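Local coordinates for protein Rv3303c-lpdA (PDB 1XDI) that reduces quinones such as menadione with NADH or NADPH, as an FAD-dependent homotetrameric member of the flavoprotein disulfide reductase family, at residues V301-S305 / Q331-A335. Sequence-based numbering, arbitrary orientation.
Sequences VDRVS and QGRIA
The side-chain amide of Q331 meets V301 at its nitrogen end, where V301 CG1 lies 3.6 Å from Q331 NE2, shifted off the amide plane; at the other end OE1 accepts a hydrogen bond from the backbone N of G316. An extended chain beyond CG carries the amide from the helix to this loop, and glutamine suits the place by pairing a long methylene arm with a polar end. The second flat group is the peptide carbonyl of Q331. Its O receives two donors from opposite faces: A335 N, in the regular helical bond, and the hydroxyl of S305. S305 OG lies 2.8 Å from Q331 O. The C=O...OG angle is 120°, with the donor tilted 21° from the carbonyl plane. Serine is apt here, because its small hydroxyl, turned beside its own backbone N (chi1 -60°), reaches that oxygen while S305 CB packs 3.6 Å from A335 CB. A335, with only a methyl, suits the spot beside S305 CB. Further along, I334 CG2 sits 4.3 Å from V304 CA, a branched side chain against backbone. The contact joins helix 325-339 to the loop preceding strand 312-314, with S305 also bonded to A314 through its backbone. R303 and V304 pack on G341 of a second subunit. A single serine hydroxyl thus ties loop to helix in a largely buried contact without displacing the helix's own hydrogen bond.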
loop_
_atom_site.group_PDB
_atom_site.type_symbol
_atom_site.label_atom_id
_atom_site.label_comp_id
_atom_site.label_asym_id
_atom_site.label_seq_id
_atom_site.Cartn_x
_atom_site.Cartn_y
_atom_site.Cartn_z
ATOM N N VAL A 301 -30.215 -5.416 7.757
ATOM C CA VAL A 301 -29.409 -5.874 6.652
ATOM C C VAL A 301 -27.980 -6.225 7.042
ATOM O O VAL A 301 -27.487 -6.022 8.163
ATOM C CB VAL A 301 -29.431 -4.819 5.485
ATOM C CG1 VAL A 301 -28.154 -4.039 5.426
ATOM C CG2 VAL A 301 -29.704 -5.476 4.193
ATOM N N ASP A 302 -27.329 -6.792 6.050
ATOM C CA ASP A 302 -25.940 -7.251 6.099
ATOM C C ASP A 302 -24.945 -6.134 6.061
ATOM O O ASP A 302 -25.285 -4.946 6.080
ATOM C CB ASP A 302 -25.651 -8.099 4.859
ATOM C CG ASP A 302 -25.287 -9.436 5.206
ATOM O OD1 ASP A 302 -24.935 -9.567 6.389
ATOM O OD2 ASP A 302 -25.354 -10.322 4.344
ATOM N N ARG A 303 -23.699 -6.557 5.917
ATOM C CA ARG A 303 -22.568 -5.660 5.826
ATOM C C ARG A 303 -22.346 -5.698 4.309
ATOM O O ARG A 303 -21.586 -4.893 3.725
ATOM C CB ARG A 303 -21.397 -6.274 6.584
ATOM C CG ARG A 303 -20.660 -5.366 7.568
ATOM C CD ARG A 303 -19.361 -6.104 7.939
ATOM N NE ARG A 303 -19.593 -7.571 7.971
ATOM C CZ ARG A 303 -18.779 -8.510 7.462
ATOM N NH1 ARG A 303 -17.645 -8.174 6.860
ATOM N NH2 ARG A 303 -19.098 -9.796 7.574
ATOM N N VAL A 304 -23.061 -6.644 3.694
ATOM C CA VAL A 304 -23.021 -6.849 2.262
ATOM C C VAL A 304 -24.414 -6.543 1.654
ATOM O O VAL A 304 -24.747 -6.869 0.520
ATOM C CB VAL A 304 -22.381 -8.260 2.012
ATOM C CG1 VAL A 304 -22.888 -8.981 0.766
ATOM C CG2 VAL A 304 -20.897 -8.025 1.869
ATOM N N SER A 305 -25.192 -5.809 2.451
ATOM C CA SER A 305 -26.540 -5.335 2.106
ATOM C C SER A 305 -27.623 -6.364 1.909
ATOM O O SER A 305 -28.670 -6.046 1.334
ATOM C CB SER A 305 -26.491 -4.441 0.872
ATOM O OG SER A 305 -25.670 -3.305 1.114
ATOM N N GLN A 331 -24.626 1.491 0.042
ATOM C CA GLN A 331 -25.288 0.251 0.345
ATOM C C GLN A 331 -25.908 -0.361 -0.903
ATOM O O GLN A 331 -25.884 -1.600 -1.081
ATOM C CB GLN A 331 -26.302 0.432 1.465
ATOM C CG GLN A 331 -25.702 0.364 2.833
ATOM C CD GLN A 331 -26.748 0.236 3.881
ATOM O OE1 GLN A 331 -27.631 1.110 4.041
ATOM N NE2 GLN A 331 -26.685 -0.864 4.620
ATOM N N GLY A 332 -26.442 0.492 -1.779
ATOM C CA GLY A 332 -27.040 -0.050 -2.979
ATOM C C GLY A 332 -25.946 -0.522 -3.900
ATOM O O GLY A 332 -26.038 -1.570 -4.562
ATOM N N ARG A 333 -24.890 0.279 -3.938
ATOM C CA ARG A 333 -23.706 -0.004 -4.783
ATOM C C ARG A 333 -23.116 -1.419 -4.384
ATOM O O ARG A 333 -22.966 -2.313 -5.230
ATOM C CB ARG A 333 -22.686 1.161 -4.580
ATOM C CG ARG A 333 -21.873 1.646 -5.796
ATOM C CD ARG A 333 -21.965 3.207 -6.067
ATOM N NE ARG A 333 -21.580 4.031 -4.923
ATOM C CZ ARG A 333 -21.793 5.343 -4.829
ATOM N NH1 ARG A 333 -22.373 5.999 -5.819
ATOM N NH2 ARG A 333 -21.490 5.989 -3.715
ATOM N N ILE A 334 -22.843 -1.625 -3.091
ATOM C CA ILE A 334 -22.300 -2.882 -2.591
ATOM C C ILE A 334 -23.290 -4.033 -2.787
ATOM O O ILE A 334 -22.861 -5.150 -2.924
ATOM C CB ILE A 334 -21.884 -2.731 -1.101
ATOM C CG1 ILE A 334 -20.690 -1.826 -1.016
ATOM C CG2 ILE A 334 -21.457 -3.987 -0.493
ATOM C CD1 ILE A 334 -20.653 -1.132 0.253
ATOM N N ALA A 335 -24.598 -3.781 -2.835
ATOM C CA ALA A 335 -25.585 -4.860 -3.073
ATOM C C ALA A 335 -25.603 -5.237 -4.542
ATOM O O ALA A 335 -25.997 -6.330 -4.900
ATOM C CB ALA A 335 -26.997 -4.465 -2.654
#